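Local coordinates for protein chloride intracellular channel exc-4 (Caenorhabditis elegans, PDB 2YV9) that may insert into membranes to form chloride channels and is required to regulate the size of the excretory canal lumen as it grows, at residues E194-L199 / W222-T227. Numbering follows the deposited sequence.
Sequences ELMPRL and WAYILT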
ATOM      1  N   GLU A 194     -12.865   6.496   2.653  1.00 21.74           N
ATOM      2  CA  GLU A 194     -12.248   6.864   1.374  1.00 16.84           C
ATOM      3  C   GLU A 194     -12.861   8.141   0.772  1.00 20.60           C
ATOM      4  O   GLU A 194     -12.156   9.062   0.343  1.00 22.06           O
ATOM      5  CB  GLU A 194     -12.372   5.714   0.396  1.00 20.68           C
ATOM      6  CG  GLU A 194     -11.619   4.494   0.932  1.00 21.75           C
ATOM      7  CD  GLU A 194     -12.003   3.181   0.280  1.00 26.92           C
ATOM      8  OE1 GLU A 194     -12.843   3.182  -0.650  1.00 24.30           O
ATOM      9  OE2 GLU A 194     -11.390   2.152   0.679  1.00 26.89           O
ATOM     10  N   LEU A 195     -14.177   8.203   0.735  1.00 18.29           N
ATOM     11  CA  LEU A 195     -14.860   9.369   0.102  1.00 16.53           C
ATOM     12  C   LEU A 195     -14.777  10.637   0.926  1.00 18.77           C
ATOM     13  O   LEU A 195     -14.647  11.703   0.370  1.00 23.66           O
ATOM     14  CB  LEU A 195     -16.358   9.024  -0.093  1.00 17.68           C
ATOM     15  CG  LEU A 195     -17.162  10.049  -0.875  1.00 20.20           C
ATOM     16  CD1 LEU A 195     -16.498  10.328  -2.246  1.00 24.52           C
ATOM     17  CD2 LEU A 195     -18.638   9.551  -1.026  1.00 20.88           C
ATOM     18  N   MET A 196     -14.938  10.576   2.256  1.00 19.25           N
ATOM     19  CA  MET A 196     -15.031  11.832   2.985  1.00 22.45           C
ATOM     20  C   MET A 196     -13.666  12.579   2.887  1.00 22.01           C
ATOM     21  O   MET A 196     -13.636  13.759   2.549  1.00 21.78           O
ATOM     22  CB  MET A 196     -15.485  11.624   4.429  1.00 22.49           C
ATOM     23  CG  MET A 196     -16.940  11.199   4.523  1.00 19.95           C
ATOM     24  SD  MET A 196     -17.346  10.808   6.276  1.00 23.59           S
ATOM     25  CE  MET A 196     -19.157  11.046   6.195  1.00 23.04           C
ATOM     26  N   PRO A 197     -12.558  11.858   3.114  1.00 18.48           N
ATOM     27  CA  PRO A 197     -11.264  12.619   2.860  1.00 17.73           C
ATOM     28  C   PRO A 197     -11.117  13.147   1.425  1.00 25.11           C
ATOM     29  O   PRO A 197     -10.731  14.281   1.244  1.00 23.01           O
ATOM     30  CB  PRO A 197     -10.200  11.568   3.204  1.00 21.31           C
ATOM     31  CG  PRO A 197     -10.904  10.645   4.234  1.00 24.39           C
ATOM     32  CD  PRO A 197     -12.322  10.527   3.686  1.00 22.37           C
ATOM     33  N   ARG A 198     -11.532  12.371   0.422  1.00 22.06           N
ATOM     34  CA  ARG A 198     -11.455  12.831  -0.972  1.00 17.64           C
ATOM     35  C   ARG A 198     -12.315  14.097  -1.191  1.00 17.68           C
ATOM     36  O   ARG A 198     -11.904  15.080  -1.832  1.00 20.41           O
ATOM     37  CB  ARG A 198     -11.712  11.704  -1.938  1.00 20.82           C
ATOM     38  CG  ARG A 198     -10.583  10.660  -1.928  1.00 21.65           C
ATOM     39  CD  ARG A 198     -10.903   9.381  -2.745  1.00 24.05           C
ATOM     40  NE  ARG A 198      -9.739   8.501  -2.890  1.00 22.76           N
ATOM     41  CZ  ARG A 198      -9.138   7.886  -1.878  1.00 24.77           C
ATOM     42  NH1 ARG A 198      -9.639   7.983  -0.648  1.00 22.34           N
ATOM     43  NH2 ARG A 198      -8.046   7.166  -2.082  1.00 26.74           N
ATOM     44  N   LEU A 199     -13.535  14.077  -0.668  1.00 18.67           N
ATOM     45  CA  LEU A 199     -14.386  15.234  -0.780  1.00 22.81           C
ATOM     46  C   LEU A 199     -13.770  16.460  -0.133  1.00 19.93           C
ATOM     47  O   LEU A 199     -13.817  17.535  -0.704  1.00 22.20           O
ATOM     48  CB  LEU A 199     -15.768  14.940  -0.223  1.00 22.66           C
ATOM     49  CG  LEU A 199     -16.676  14.045  -1.028  1.00 18.88           C
ATOM     50  CD1 LEU A 199     -17.972  13.661  -0.219  1.00 23.05           C
ATOM     51  CD2 LEU A 199     -17.143  14.712  -2.384  1.00 21.03           C
ATOM     52  N   TRP A 222     -23.769  17.800   0.308  1.00 22.21           N
ATOM     53  CA  TRP A 222     -23.282  18.759   1.316  1.00 23.67           C
ATOM     54  C   TRP A 222     -23.682  18.278   2.688  1.00 24.35           C
ATOM     55  O   TRP A 222     -22.954  18.443   3.679  1.00 23.09           O
ATOM     56  CB  TRP A 222     -23.778  20.168   1.023  1.00 23.35           C
ATOM     57  CG  TRP A 222     -22.846  20.932   0.116  1.00 22.77           C
ATOM     58  CD1 TRP A 222     -23.040  21.274  -1.168  1.00 25.53           C
ATOM     59  CD2 TRP A 222     -21.584  21.468   0.496  1.00 24.20           C
ATOM     60  NE1 TRP A 222     -21.969  22.015  -1.629  1.00 24.70           N
ATOM     61  CE2 TRP A 222     -21.056  22.118  -0.604  1.00 21.29           C
ATOM     62  CE3 TRP A 222     -20.849  21.438   1.676  1.00 22.19           C
ATOM     63  CZ2 TRP A 222     -19.790  22.721  -0.558  1.00 25.57           C
ATOM     64  CZ3 TRP A 222     -19.617  22.033   1.723  1.00 23.61           C
ATOM     65  CH2 TRP A 222     -19.110  22.668   0.645  1.00 20.87           C
ATOM     66  N   ALA A 223     -24.858  17.649   2.798  1.00 25.76           N
ATOM     67  CA  ALA A 223     -25.229  17.050   4.062  1.00 20.51           C
ATOM     68  C   ALA A 223     -24.270  15.922   4.541  1.00 24.44           C
ATOM     69  O   ALA A 223     -23.972  15.767   5.722  1.00 27.15           O
ATOM     70  CB  ALA A 223     -26.651  16.505   4.021  1.00 24.35           C
ATOM     71  N   TYR A 224     -23.777  15.154   3.590  1.00 22.97           N
ATOM     72  CA  TYR A 224     -22.818  14.096   3.849  1.00 21.83           C
ATOM     73  C   TYR A 224     -21.456  14.720   4.249  1.00 20.16           C
ATOM     74  O   TYR A 224     -20.776  14.243   5.171  1.00 22.66           O
ATOM     75  CB  TYR A 224     -22.707  13.232   2.597  1.00 23.81           C
ATOM     76  CG  TYR A 224     -21.699  12.130   2.629  1.00 21.30           C
ATOM     77  CD1 TYR A 224     -21.988  10.884   3.200  1.00 21.28           C
ATOM     78  CD2 TYR A 224     -20.427  12.298   2.045  1.00 22.03           C
ATOM     79  CE1 TYR A 224     -21.073   9.917   3.252  1.00 22.93           C
ATOM     80  CE2 TYR A 224     -19.491  11.269   2.094  1.00 20.95           C
ATOM     81  CZ  TYR A 224     -19.833  10.080   2.632  1.00 20.93           C
ATOM     82  OH  TYR A 224     -18.941   9.059   2.685  1.00 20.35           O
ATOM     83  N   ILE A 225     -21.085  15.826   3.615  1.00 22.47           N
ATOM     84  CA  ILE A 225     -19.850  16.524   4.040  1.00 21.59           C
ATOM     85  C   ILE A 225     -20.044  17.048   5.484  1.00 21.80           C
ATOM     86  O   ILE A 225     -19.171  16.935   6.360  1.00 23.22           O
ATOM     87  CB  ILE A 225     -19.507  17.641   3.053  1.00 20.71           C
ATOM     88  CG1 ILE A 225     -19.099  17.012   1.698  1.00 22.72           C
ATOM     89  CG2 ILE A 225     -18.377  18.553   3.628  1.00 24.06           C
ATOM     90  CD1 ILE A 225     -19.112  17.961   0.521  1.00 20.10           C
ATOM     91  N   LEU A 226     -21.200  17.630   5.756  1.00 23.17           N
ATOM     92  CA  LEU A 226     -21.527  18.012   7.138  1.00 25.27           C
ATOM     93  C   LEU A 226     -21.432  16.835   8.104  1.00 25.33           C
ATOM     94  O   LEU A 226     -20.853  16.968   9.162  1.00 24.15           O
ATOM     95  CB  LEU A 226     -22.906  18.646   7.190  1.00 22.65           C
ATOM     96  CG  LEU A 226     -23.378  19.142   8.564  1.00 24.30           C
ATOM     97  CD1 LEU A 226     -22.371  20.008   9.348  1.00 30.68           C
ATOM     98  CD2 LEU A 226     -24.760  19.885   8.387  1.00 30.74           C
ATOM     99  N   THR A 227     -21.968  15.686   7.707  1.00 23.83           N
ATOM    100  CA  THR A 227     -21.806  14.473   8.484  1.00 23.58           C
ATOM    101  C   THR A 227     -20.321  14.222   8.748  1.00 23.25           C
ATOM    102  O   THR A 227     -19.942  13.945   9.856  1.00 23.34           O
ATOM    103  CB  THR A 227     -22.520  13.310   7.820  1.00 24.07           C
ATOM    104  OG1 THR A 227     -23.924  13.639   7.797  1.00 25.50           O
ATOM    105  CG2 THR A 227     -22.290  12.043   8.579  1.00 27.02           C
TER
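Tyr-224 turns its CG away from the backbone N, to the anti position (chi1 176°), which extends its ring from helix 219-228 across to helix 190-210, where Met-196, its CG anti to the carbonyl carbon and its chain extended beyond, runs along one face of the ring and brings its CE over CE1 and near the backbone O of Tyr-224. The methionine methyl lies over that face, offset toward the rim, in a CH-pi contact: CE is 3.9 Å from the Tyr-224 centroid. SD approaches more obliquely, 5.0 Å from the same centroid, which makes the pair a Met-aromatic contact as well. Nearer its root, Met-196 CG touches Tyr-224 CE2 at 3.5 Å, and at its far end CE meets the methyl of Thr-227, one turn further along the helix. Leu-199 comes in the plane of the ring, its CD1 set against the edge at CD2 of Tyr-224 (3.6 Å); the same methyl reaches CG1 of Ile-225 at 4.0 Å. Leu-195 CD2 adds an oblique contact, 3.7 Å from Tyr-224 CE2. The axes of 194-199 and 222-227 cross at -102° and come within 10.2 Å; both helices belong to the all-helical C-terminal domain of the GST fold shared by CLIC proteins. No hydrogen bond links the two segments; the phenol OH instead bonds to Asp-192, just before 194-199 on the same helix, so the ring is held at its polar end as well as by packing. A leucine in place of Tyr-224 would probably leave Asp-192 without this hydroxyl partner and the Met-196 methyl without an aromatic face to rest on. Beyond the ring, Leu-195 and Leu-199 also pack on Leu-126 of helix 117-140, and Met-196 touches Tyr-182.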